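Local coordinates for BH2851 (Bacillus halodurans, PDB 2GFG), which is of unknown function but, as a CYTH-domain protein and putative adenylate cyclase, probably binds a nucleotide or other triphosphate compound inside its antiparallel barrel, at residues E9-V14 against V177-K182; K34-H39 against R58-I63; F41-F46 against S114-I119; T65-Q70 against E78-L83. All coordinates share one frame; numbering follows the deposited sequence.

Contact 1 of 4, residues E9-V14 against V177-K182. With EDO (1,2-ethanediol), chain H.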
# COMPACT_ATOMS: atom_id res chain seq x y z
N GLU A 9 4.94 -9.65 -1.15
CA GLU A 9 5.61 -8.39 -1.48
C GLU A 9 7.02 -8.29 -0.87
O GLU A 9 7.21 -8.61 0.30
CB GLU A 9 4.75 -7.22 -0.98
CG GLU A 9 5.28 -5.82 -1.30
CD GLU A 9 4.46 -4.73 -0.63
OE1 GLU A 9 3.27 -4.56 -0.99
OE2 GLU A 9 5.01 -4.04 0.27
N ARG A 10 7.98 -7.84 -1.69
CA ARG A 10 9.33 -7.47 -1.21
C ARG A 10 9.55 -6.00 -1.53
O ARG A 10 9.08 -5.51 -2.53
CB ARG A 10 10.40 -8.33 -1.88
CG ARG A 10 10.27 -9.83 -1.59
CD ARG A 10 10.51 -10.17 -0.11
NE ARG A 10 10.41 -11.61 0.16
CZ ARG A 10 9.26 -12.29 0.29
NH1 ARG A 10 8.08 -11.68 0.15
NH2 ARG A 10 9.29 -13.60 0.53
N LYS A 11 10.32 -5.32 -0.69
CA LYS A 11 10.37 -3.84 -0.72
C LYS A 11 11.66 -3.30 -0.13
O LYS A 11 12.23 -3.89 0.76
CB LYS A 11 9.18 -3.27 0.08
CG LYS A 11 8.96 -4.00 1.42
CD LYS A 11 7.90 -3.37 2.29
CE LYS A 11 7.64 -4.25 3.54
NZ LYS A 11 6.82 -3.56 4.57
N THR A 12 12.10 -2.15 -0.64
CA THR A 12 13.14 -1.35 0.00
C THR A 12 13.05 0.11 -0.41
O THR A 12 12.69 0.42 -1.55
CB THR A 12 14.59 -1.87 -0.32
OG1 THR A 12 15.55 -1.14 0.47
CG2 THR A 12 14.93 -1.71 -1.81
N LEU A 13 13.36 1.00 0.53
CA LEU A 13 13.47 2.43 0.25
C LEU A 13 14.74 2.68 -0.54
O LEU A 13 15.73 1.95 -0.40
CB LEU A 13 13.52 3.24 1.55
CG LEU A 13 12.26 3.22 2.41
CD1 LEU A 13 12.57 3.68 3.82
CD2 LEU A 13 11.17 4.08 1.79
N VAL A 14 14.71 3.73 -1.36
CA VAL A 14 15.89 4.14 -2.13
C VAL A 14 16.02 5.66 -2.12
O VAL A 14 15.09 6.38 -1.74
CB VAL A 14 15.84 3.61 -3.62
CG1 VAL A 14 16.01 2.09 -3.65
CG2 VAL A 14 14.55 4.03 -4.32
N VAL A 177 17.64 -1.60 2.59
CA VAL A 177 17.52 -1.02 3.95
C VAL A 177 16.20 -1.45 4.57
O VAL A 177 15.23 -1.73 3.84
CB VAL A 177 17.61 0.55 3.93
CG1 VAL A 177 18.99 1.00 3.49
CG2 VAL A 177 16.54 1.16 3.03
N PRO A 178 16.14 -1.53 5.93
CA PRO A 178 14.88 -1.89 6.60
C PRO A 178 13.74 -0.94 6.20
O PRO A 178 13.91 0.28 6.22
CB PRO A 178 15.22 -1.76 8.09
CG PRO A 178 16.49 -0.97 8.14
CD PRO A 178 17.22 -1.29 6.91
N THR A 179 12.60 -1.52 5.81
CA THR A 179 11.52 -0.75 5.21
C THR A 179 10.16 -1.23 5.70
O THR A 179 9.69 -2.30 5.33
CB THR A 179 11.57 -0.85 3.67
OG1 THR A 179 12.83 -0.35 3.20
CG2 THR A 179 10.43 -0.04 3.02
N GLU A 180 9.53 -0.43 6.56
CA GLU A 180 8.16 -0.69 6.99
C GLU A 180 7.18 -0.20 5.92
O GLU A 180 7.57 0.51 4.99
CB GLU A 180 7.87 -0.03 8.36
CG GLU A 180 7.89 1.50 8.36
CD GLU A 180 8.05 2.11 9.76
OE1 GLU A 180 7.62 1.47 10.75
OE2 GLU A 180 8.61 3.23 9.86
N ASN A 181 5.93 -0.63 6.03
CA ASN A 181 4.88 -0.25 5.06
C ASN A 181 4.60 1.26 5.02
O ASN A 181 4.83 1.95 6.00
CB ASN A 181 3.59 -1.03 5.35
CG ASN A 181 3.69 -2.53 4.99
OD1 ASN A 181 4.34 -2.90 4.00
ND2 ASN A 181 3.03 -3.38 5.77
N LYS A 182 4.13 1.75 3.87
CA LYS A 182 3.80 3.19 3.69
C LYS A 182 2.98 3.73 4.84
O LYS A 182 3.28 4.78 5.40
CB LYS A 182 3.04 3.42 2.39
CG LYS A 182 3.89 3.43 1.16
CD LYS A 182 3.05 3.42 -0.09
CE LYS A 182 3.90 3.42 -1.35
NZ LYS A 182 4.79 2.25 -1.43
C1 EDO H . 4.37 -0.57 0.74
O1 EDO H . 5.47 -0.25 1.58
C2 EDO H . 3.15 -0.96 1.57
O2 EDO H . 2.03 -0.08 1.34

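Contact 2 of 4, residues K34-H39 against R58-I63. With EDO (1,2-ethanediol), chain F.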
# COMPACT_ATOMS: atom_id res chain seq x y z
N LYS A 34 1.41 7.04 -12.38
CA LYS A 34 0.03 7.40 -12.05
C LYS A 34 -0.05 7.82 -10.58
O LYS A 34 0.60 7.24 -9.73
CB LYS A 34 -0.91 6.21 -12.30
CG LYS A 34 -0.71 5.48 -13.66
CD LYS A 34 -0.87 6.42 -14.85
CE LYS A 34 -0.71 5.67 -16.17
NZ LYS A 34 -0.67 6.60 -17.35
N LEU A 35 -0.88 8.81 -10.31
CA LEU A 35 -1.02 9.37 -8.96
C LEU A 35 -2.19 8.72 -8.23
O LEU A 35 -3.24 8.48 -8.82
CB LEU A 35 -1.23 10.89 -9.04
CG LEU A 35 -1.42 11.69 -7.74
CD1 LEU A 35 -0.33 11.39 -6.70
CD2 LEU A 35 -1.47 13.19 -8.06
N GLN A 36 -1.96 8.35 -6.96
CA GLN A 36 -3.01 7.81 -6.10
C GLN A 36 -2.90 8.39 -4.69
O GLN A 36 -1.81 8.78 -4.24
CB GLN A 36 -2.93 6.29 -6.06
CG GLN A 36 -1.65 5.74 -5.36
CD GLN A 36 -1.37 4.28 -5.69
OE1 GLN A 36 -1.74 3.80 -6.76
NE2 GLN A 36 -0.71 3.59 -4.79
N ARG A 37 -4.04 8.45 -3.99
CA ARG A 37 -4.10 8.95 -2.62
C ARG A 37 -4.62 7.86 -1.71
O ARG A 37 -5.68 7.31 -1.95
CB ARG A 37 -5.03 10.14 -2.54
CG ARG A 37 -4.48 11.37 -3.17
CD ARG A 37 -5.23 12.61 -2.70
NE ARG A 37 -4.52 13.84 -3.07
CZ ARG A 37 -4.86 15.06 -2.64
NH1 ARG A 37 -5.92 15.24 -1.83
NH2 ARG A 37 -4.15 16.11 -3.03
N ASN A 38 -3.86 7.58 -0.66
CA ASN A 38 -4.23 6.58 0.31
C ASN A 38 -4.70 7.27 1.56
O ASN A 38 -3.94 8.00 2.20
CB ASN A 38 -3.04 5.69 0.62
CG ASN A 38 -2.48 5.03 -0.60
OD1 ASN A 38 -3.18 4.32 -1.29
ND2 ASN A 38 -1.21 5.31 -0.90
N HIS A 39 -6.00 7.14 1.86
CA HIS A 39 -6.58 7.71 3.06
C HIS A 39 -6.63 6.64 4.12
O HIS A 39 -7.31 5.63 3.94
CB HIS A 39 -7.98 8.23 2.78
CG HIS A 39 -8.04 9.28 1.72
ND1 HIS A 39 -7.91 10.63 2.01
CD2 HIS A 39 -8.19 9.19 0.38
CE1 HIS A 39 -7.99 11.32 0.88
NE2 HIS A 39 -8.16 10.47 -0.12
N ARG A 58 -8.43 4.05 -1.09
CA ARG A 58 -7.56 4.55 -2.16
C ARG A 58 -8.36 5.30 -3.20
O ARG A 58 -9.41 4.85 -3.62
CB ARG A 58 -6.82 3.40 -2.84
CG ARG A 58 -5.89 3.86 -4.02
CD ARG A 58 -4.95 2.76 -4.47
NE ARG A 58 -3.90 2.51 -3.48
CZ ARG A 58 -2.91 1.64 -3.63
NH1 ARG A 58 -2.81 0.90 -4.73
NH2 ARG A 58 -2.00 1.51 -2.67
N GLU A 59 -7.81 6.43 -3.65
CA GLU A 59 -8.39 7.23 -4.72
C GLU A 59 -7.40 7.26 -5.89
O GLU A 59 -6.26 7.65 -5.72
CB GLU A 59 -8.66 8.63 -4.21
CG GLU A 59 -9.43 9.52 -5.15
CD GLU A 59 -9.60 10.96 -4.58
OE1 GLU A 59 -9.23 11.19 -3.40
OE2 GLU A 59 -10.05 11.84 -5.34
N LYS A 60 -7.84 6.82 -7.06
CA LYS A 60 -6.97 6.76 -8.25
C LYS A 60 -7.78 6.89 -9.52
O LYS A 60 -8.59 6.00 -9.84
CB LYS A 60 -6.16 5.46 -8.26
CG LYS A 60 -5.06 5.40 -9.35
CD LYS A 60 -4.43 4.02 -9.44
CE LYS A 60 -5.34 3.03 -10.20
NZ LYS A 60 -4.70 1.67 -10.36
N GLU A 61 -7.55 7.98 -10.26
CA GLU A 61 -8.25 8.26 -11.53
C GLU A 61 -9.77 8.19 -11.38
O GLU A 61 -10.46 7.49 -12.13
CB GLU A 61 -7.77 7.30 -12.63
CG GLU A 61 -6.26 7.37 -12.88
CD GLU A 61 -5.80 6.49 -14.04
OE1 GLU A 61 -6.54 5.55 -14.42
OE2 GLU A 61 -4.68 6.73 -14.55
N ALA A 62 -10.28 8.90 -10.35
CA ALA A 62 -11.74 8.98 -10.07
C ALA A 62 -12.38 7.62 -9.63
O ALA A 62 -13.61 7.49 -9.62
CB ALA A 62 -12.50 9.57 -11.28
N ILE A 63 -11.55 6.65 -9.25
CA ILE A 63 -12.04 5.37 -8.71
C ILE A 63 -11.58 5.22 -7.25
O ILE A 63 -10.39 5.36 -6.95
CB ILE A 63 -11.55 4.17 -9.55
CG1 ILE A 63 -12.22 4.20 -10.92
CG2 ILE A 63 -11.84 2.81 -8.82
CD1 ILE A 63 -11.61 3.28 -11.92
C1 EDO F . -5.76 0.43 -7.12
O1 EDO F . -4.42 0.56 -7.62
C2 EDO F . -5.81 -0.63 -6.02
O2 EDO F . -7.17 -0.90 -5.65
O HOH W 1 -5.25 9.96 -9.82

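Contact 3 of 4, residues F41-F46 against S114-I119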
# COMPACT_ATOMS: atom_id res chain seq x y z
N PHE A 41 -7.25 4.81 7.88
CA PHE A 41 -8.19 4.77 8.98
C PHE A 41 -7.62 3.94 10.13
O PHE A 41 -6.98 2.91 9.91
CB PHE A 41 -9.52 4.18 8.53
CG PHE A 41 -10.22 5.02 7.52
CD1 PHE A 41 -11.20 5.94 7.91
CD2 PHE A 41 -9.86 4.96 6.17
CE1 PHE A 41 -11.84 6.74 6.96
CE2 PHE A 41 -10.50 5.76 5.23
CZ PHE A 41 -11.50 6.66 5.64
N GLU A 42 -7.87 4.40 11.34
CA GLU A 42 -7.36 3.74 12.53
C GLU A 42 -8.07 4.29 13.76
O GLU A 42 -8.64 5.39 13.72
CB GLU A 42 -5.82 3.96 12.62
CG GLU A 42 -5.11 3.30 13.80
CD GLU A 42 -5.28 1.78 13.85
OE1 GLU A 42 -6.38 1.32 14.22
OE2 GLU A 42 -4.27 1.06 13.64
N THR A 43 -8.11 3.49 14.83
CA THR A 43 -8.64 3.93 16.13
C THR A 43 -7.59 4.74 16.88
O THR A 43 -6.42 4.72 16.53
CB THR A 43 -9.07 2.71 17.01
OG1 THR A 43 -7.93 1.88 17.29
CG2 THR A 43 -10.13 1.87 16.30
N ASP A 44 -8.02 5.45 17.92
CA ASP A 44 -7.10 6.28 18.74
C ASP A 44 -5.96 5.44 19.35
O ASP A 44 -4.80 5.83 19.29
CB ASP A 44 -7.87 7.00 19.86
CG ASP A 44 -8.69 8.20 19.35
OD1 ASP A 44 -8.82 8.37 18.11
OD2 ASP A 44 -9.21 8.96 20.20
N ASP A 45 -6.31 4.26 19.86
CA ASP A 45 -5.32 3.34 20.47
C ASP A 45 -4.59 2.45 19.43
O ASP A 45 -3.82 1.57 19.81
CB ASP A 45 -6.00 2.46 21.51
CG ASP A 45 -6.92 1.46 20.90
OD1 ASP A 45 -7.88 1.88 20.21
OD2 ASP A 45 -6.67 0.25 21.07
N PHE A 46 -4.90 2.64 18.14
CA PHE A 46 -4.23 1.92 17.04
C PHE A 46 -4.50 0.39 17.06
O PHE A 46 -3.57 -0.42 17.05
CB PHE A 46 -2.71 2.21 17.03
CG PHE A 46 -2.37 3.69 16.94
CD1 PHE A 46 -2.24 4.32 15.69
CD2 PHE A 46 -2.16 4.45 18.10
CE1 PHE A 46 -1.93 5.69 15.60
CE2 PHE A 46 -1.85 5.82 18.02
CZ PHE A 46 -1.73 6.44 16.77
N SER A 114 -17.20 2.13 15.05
CA SER A 114 -17.54 3.46 15.60
C SER A 114 -16.30 4.23 16.11
O SER A 114 -16.37 5.44 16.31
CB SER A 114 -18.55 3.32 16.73
OG SER A 114 -17.95 2.70 17.86
N GLN A 115 -15.20 3.51 16.39
CA GLN A 115 -13.95 4.12 16.85
C GLN A 115 -12.97 4.44 15.71
O GLN A 115 -11.97 5.14 15.93
CB GLN A 115 -13.27 3.22 17.89
CG GLN A 115 -14.09 2.99 19.15
CD GLN A 115 -14.37 4.29 19.91
OE1 GLN A 115 -15.53 4.64 20.15
NE2 GLN A 115 -13.31 5.03 20.22
N LEU A 116 -13.23 3.91 14.51
CA LEU A 116 -12.37 4.17 13.34
C LEU A 116 -12.59 5.57 12.82
O LEU A 116 -13.72 6.07 12.82
CB LEU A 116 -12.65 3.16 12.21
CG LEU A 116 -12.13 1.74 12.39
CD1 LEU A 116 -12.72 0.83 11.33
CD2 LEU A 116 -10.61 1.70 12.34
N LYS A 117 -11.51 6.22 12.38
CA LYS A 117 -11.59 7.56 11.78
C LYS A 117 -10.44 7.82 10.83
O LYS A 117 -9.41 7.15 10.88
CB LYS A 117 -11.62 8.62 12.88
CG LYS A 117 -10.42 8.57 13.84
CD LYS A 117 -10.63 9.50 15.05
CE LYS A 117 -11.74 8.98 15.98
NZ LYS A 117 -11.83 9.78 17.25
N HIS A 118 -10.64 8.81 9.95
CA HIS A 118 -9.61 9.20 9.00
C HIS A 118 -8.44 9.88 9.73
O HIS A 118 -8.59 10.96 10.30
CB HIS A 118 -10.20 10.14 7.95
CG HIS A 118 -9.23 10.54 6.88
ND1 HIS A 118 -9.10 11.84 6.45
CD2 HIS A 118 -8.29 9.82 6.22
CE1 HIS A 118 -8.15 11.90 5.53
NE2 HIS A 118 -7.65 10.69 5.37
N ILE A 119 -7.28 9.21 9.74
CA ILE A 119 -6.07 9.73 10.45
C ILE A 119 -5.18 10.59 9.54
O ILE A 119 -4.47 11.48 10.03
CB ILE A 119 -5.21 8.57 11.11
CG1 ILE A 119 -4.81 7.51 10.10
CG2 ILE A 119 -6.00 7.94 12.26
CD1 ILE A 119 -3.65 6.61 10.58
O HOH W 2 -10.60 5.75 18.21

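Contact 4 of 4, residues T65-Q70 against E78-L83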
# COMPACT_ATOMS: atom_id res chain seq x y z
N THR A 65 -11.39 2.80 -3.81
CA THR A 65 -11.32 1.40 -3.39
C THR A 65 -11.07 1.30 -1.88
O THR A 65 -10.06 1.82 -1.37
CB THR A 65 -10.20 0.66 -4.15
OG1 THR A 65 -10.36 0.85 -5.57
CG2 THR A 65 -10.22 -0.84 -3.83
N PHE A 66 -12.00 0.66 -1.18
CA PHE A 66 -11.89 0.39 0.26
C PHE A 66 -11.11 -0.90 0.43
O PHE A 66 -11.48 -1.91 -0.14
CB PHE A 66 -13.32 0.26 0.85
CG PHE A 66 -13.40 0.38 2.37
CD1 PHE A 66 -12.49 1.16 3.12
CD2 PHE A 66 -14.52 -0.16 3.05
CE1 PHE A 66 -12.64 1.31 4.49
CE2 PHE A 66 -14.67 -0.00 4.43
CZ PHE A 66 -13.74 0.72 5.15
N THR A 67 -10.01 -0.85 1.20
CA THR A 67 -9.10 -2.01 1.30
C THR A 67 -8.66 -2.30 2.73
O THR A 67 -8.17 -1.40 3.43
CB THR A 67 -7.84 -1.82 0.41
OG1 THR A 67 -8.23 -1.84 -0.96
CG2 THR A 67 -6.81 -2.94 0.64
N LEU A 68 -8.86 -3.54 3.15
CA LEU A 68 -8.29 -4.06 4.38
C LEU A 68 -7.12 -4.99 4.03
O LEU A 68 -7.19 -5.73 3.04
CB LEU A 68 -9.35 -4.83 5.18
CG LEU A 68 -8.89 -5.52 6.48
CD1 LEU A 68 -8.36 -4.51 7.50
CD2 LEU A 68 -10.03 -6.34 7.08
N LYS A 69 -6.04 -4.90 4.80
CA LYS A 69 -4.92 -5.86 4.73
C LYS A 69 -4.76 -6.46 6.09
O LYS A 69 -4.66 -5.73 7.07
CB LYS A 69 -3.62 -5.17 4.35
CG LYS A 69 -3.55 -4.69 2.93
CD LYS A 69 -2.22 -3.99 2.64
CE LYS A 69 -2.14 -3.50 1.20
NZ LYS A 69 -0.81 -2.93 0.85
N GLN A 70 -4.77 -7.80 6.17
CA GLN A 70 -4.62 -8.52 7.47
C GLN A 70 -3.67 -9.70 7.32
O GLN A 70 -3.35 -10.10 6.20
CB GLN A 70 -6.00 -8.99 7.99
CG GLN A 70 -6.72 -9.98 7.09
CD GLN A 70 -8.15 -10.23 7.52
OE1 GLN A 70 -9.09 -9.80 6.85
NE2 GLN A 70 -8.33 -10.91 8.67
N GLU A 78 -5.59 -9.46 1.32
CA GLU A 78 -6.09 -8.16 0.93
C GLU A 78 -7.55 -8.29 0.50
O GLU A 78 -7.87 -9.04 -0.42
CB GLU A 78 -5.25 -7.60 -0.21
CG GLU A 78 -5.38 -6.10 -0.36
CD GLU A 78 -4.59 -5.57 -1.55
OE1 GLU A 78 -4.95 -5.91 -2.68
OE2 GLU A 78 -3.66 -4.78 -1.35
N THR A 79 -8.44 -7.60 1.21
CA THR A 79 -9.86 -7.57 0.87
C THR A 79 -10.21 -6.21 0.29
O THR A 79 -10.13 -5.19 1.00
CB THR A 79 -10.74 -7.86 2.10
OG1 THR A 79 -10.35 -9.11 2.67
CG2 THR A 79 -12.22 -7.92 1.73
N ASN A 80 -10.56 -6.20 -1.00
CA ASN A 80 -10.85 -4.96 -1.73
C ASN A 80 -12.35 -4.79 -1.99
O ASN A 80 -13.06 -5.77 -2.27
CB ASN A 80 -10.10 -4.96 -3.07
CG ASN A 80 -8.58 -5.02 -2.90
OD1 ASN A 80 -8.00 -4.20 -2.18
ND2 ASN A 80 -7.95 -5.94 -3.60
N GLN A 81 -12.82 -3.54 -1.92
CA GLN A 81 -14.23 -3.22 -2.22
C GLN A 81 -14.31 -1.85 -2.88
O GLN A 81 -13.79 -0.88 -2.35
CB GLN A 81 -15.05 -3.24 -0.94
CG GLN A 81 -16.57 -3.07 -1.14
CD GLN A 81 -17.31 -2.98 0.19
OE1 GLN A 81 -16.84 -3.49 1.22
NE2 GLN A 81 -18.44 -2.29 0.19
N THR A 82 -14.97 -1.79 -4.04
CA THR A 82 -15.19 -0.53 -4.75
C THR A 82 -16.21 0.32 -4.02
O THR A 82 -17.22 -0.19 -3.55
CB THR A 82 -15.71 -0.78 -6.20
OG1 THR A 82 -14.82 -1.63 -6.90
CG2 THR A 82 -15.86 0.56 -6.98
N LEU A 83 -15.93 1.62 -3.92
CA LEU A 83 -16.85 2.58 -3.32
C LEU A 83 -17.20 3.66 -4.31
O LEU A 83 -16.41 3.96 -5.20
CB LEU A 83 -16.21 3.25 -2.11
CG LEU A 83 -15.73 2.41 -0.95
CD1 LEU A 83 -15.31 3.34 0.19
CD2 LEU A 83 -16.79 1.43 -0.47
O HOH W 3 -8.45 -8.51 4.40

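Contact 1 of 4, residues E9-V14 against V177-K182
The CA atoms of Thr-12 and Thr-179 are the nearest pair between the two segments, 5.5 Å apart. The strand 9-14 and the loop 177-182 run at 121° to one another, so the loop crosses the strand and does not join it as a sheet partner. The strand is part of the closed antiparallel barrel of the CYTH fold. The loop leads from helix 158-171 into helix 182-190.

Two threonine hydroxyls make the junction. Val-177 N donates to Thr-12 OG1 at 3.0 Å, and this bond is nearly straight (164°). Thr-179 OG1 accepts Leu-13 N at 3.0 Å and donates to Val-177 O, which ties the loop to itself as well as to the strand. OG1 stands beside the backbone N of Thr-179 (chi1 -59°). The methyl CG2 of Thr-179 is then turned to pack against Leu-13 CG at 3.8 Å.

Lys-11 is extended beyond CG and crosses the Asn-181 side chain at about a right angle. Its NZ donates a hydrogen bond to Asn-181 OD1 at 2.6 Å, from well above the amide plane and not on a lone pair. A weak second bond joins Lys-11 NZ to Thr-179 O at 3.2 Å. Arg-10 forms a salt bridge with Glu-158 at the start of helix 158-171. Lys-182 NZ bridges to Asp-139, Glu-150 and Glu-152. The contact lies mostly at the surface. An ethanediol molecule touches Glu-9 and Asn-181, and its O1 receives a weak bond from Lys-182 N at 3.3 Å.

Contact 2 of 4, residues K34-H39 against R58-I63
Neighbouring strands 34-42 and 54-60 of the CYTH barrel pair antiparallel here, with Arg-37 opposite Glu-59 and Asn-38 opposite Arg-58. Arg-37 and Glu-59 are the hydrogen-bonded pair, and Arg-37 N reaches Glu-59 O at 2.9 Å. The return bond runs from Glu-59 N to Arg-37 O.

Arg-58 carries the side-chain contact. Its chain is extended through CD and then bends (chi3 -72°), which lays the guanidinium beside Asn-38. NE of Arg-58 donates to Asn-38 OD1 at 2.9 Å, in the carbonyl plane, and NH2 adds a weak bond to the same oxygen. Gln-36 covers one guanidinium face. Its NE2 sits over the centre, 3.2 Å from Arg-58 CZ, with the amide and guanidinium planes 31° apart. NE2 and the guanidinium nitrogens are all donors, so this is a face contact without a hydrogen bond. At the guanidinium edge an ethanediol O1 takes a weak bond from Arg-58 NH1 and a bond from Lys-60 NZ at 3.0 Å.

On the Arg-37 face, Glu-59 OE1 lies 3.5 Å from His-39 NE2, at the ring edge. A water links Leu-35 O to Glu-61 N, in the type I' turn that joins strands 54-60 and 63-71. Arg-56 and Arg-126 lie close to Arg-58, whose NH2 weakly bonds an unidentified ligand. This gathering of basic groups is consistent with the anion-binding interior of a CYTH triphosphate tunnel barrel.

Contact 3 of 4, residues F41-F46 against S114-I119
Phe-41 and His-118 form a non-hydrogen-bonded pair where barrel strands 34-42 and 117-131 meet in antiparallel fashion, near the end of the first and the start of the second. The adjacent pair, Glu-42 with Lys-117, is hydrogen-bonded. Glu-42 N reaches Lys-117 O at 3.2 Å. The return bond, from Lys-117 N to Glu-42 O, is 3.3 Å long.

The Phe-41 and His-118 rings meet obliquely, with centroids 5.7 Å apart and planes at 46°. Phe-41 CE1 touches His-118 CB at 3.9 Å. The Phe-41 ring also meets Phe-97 edge to face and touches Leu-92. An alanine in place of Phe-41 is likely to open a gap beside His-118 and Leu-92 and leave the Phe-97 ring without its edge-to-face partner.

Leu-116 CD2 rests on Glu-42 CA at 3.8 Å. Thr-43 begins a type I turn that ends at Phe-46. Glu-42 bends at chi2 (59°), bringing OE1 back to accept Thr-43 N at 2.8 Å on its anti lone pair. Lys-117 NZ reaches Asp-44 OD1 in a salt bridge of 3.4 Å, whose hydrogen bond is weak. A water takes the N-H of Asp-44 and donates to Gln-115 O.

The Glu-42 carboxylate also accepts Leu-48 N and Lys-49 N, so it holds the start of helix 47-50. On the Phe-41 face, Leu-55 and Ile-57 of strand 54-60 and Leu-92 of helix 85-94 pack against the ring.

Contact 4 of 4, residues T65-Q70 against E78-L83
Asn-80 lies beside Thr-67 in the beta hairpin of strands 63-71 and 76-83, two neighbouring staves of the CYTH barrel. The strands are antiparallel at 161°. Phe-66 with Gln-81 and Leu-68 with Thr-79 are the hydrogen-bonded pairs, each with bonds in both directions.

The Asn-80 side chain starts at CB, which touches Thr-65 CG2 at 4.2 Å. CG sits beside the backbone N (chi1 -62°), and this turns the amide toward Thr-67. OD1 of Asn-80 accepts the Thr-67 hydroxyl OG1 at 2.7 Å, in the carbonyl plane and on a lone pair. The same OD1 also meets Thr-67 CG2 at 3.3 Å. At the other tip, ND2 of Asn-80 donates to Glu-78 OE1 at 3.1 Å, from above the carboxylate plane. A leucine at Asn-80 would probably leave the Thr-67 hydroxyl and Glu-78 OE1 without these mates and the Glu-78 carboxylate freer to turn.

Glu-78 CG packs on Thr-67 CG2 at 3.6 Å. Its OE2 is 4.0 Å from Lys-69 NZ, beyond a salt bridge. Lys-69 NZ forms a salt bridge with Glu-7 of strand 4-14. Arg-56 makes a long, weak ion pair with Glu-78. Glu-78 and Lys-69 share the face of Asn-80 and Thr-67.

The face of Phe-66, Leu-68 and Gln-81 is covered by Val-102 and Ala-105 of helix 101-108. There Leu-83 CG packs on Phe-66 CB at 3.7 Å. Farther along this face a water donates to Gln-70 OE1 and lies 2.6 Å from Thr-79 OG1.

All four contacts reach the same barrel sheet, but they differ in depth. Contact 1 is a surface contact, where a loop near the C-terminus is tied to strand 4-14 by threonine hydroxyls and a lysine. Contacts 2, 3 and 4 are partly buried strand pairings with backbone hydrogen bonds, longer in contact 3. Contacts 2 and 3 share strand 34-42 and touch through His-39 and His-118. Contacts 2 and 4 sit on neighbouring strands and meet where Arg-58 N probably bonds Thr-65 O. Contact 2 gathers basic groups. Contact 4 has Glu-78 and Lys-69 on one face and packs Phe-66 and Leu-68 under a helix on the other. Contact 3 is richer in aromatic and aliphatic packing, and lies farthest from the chain centre.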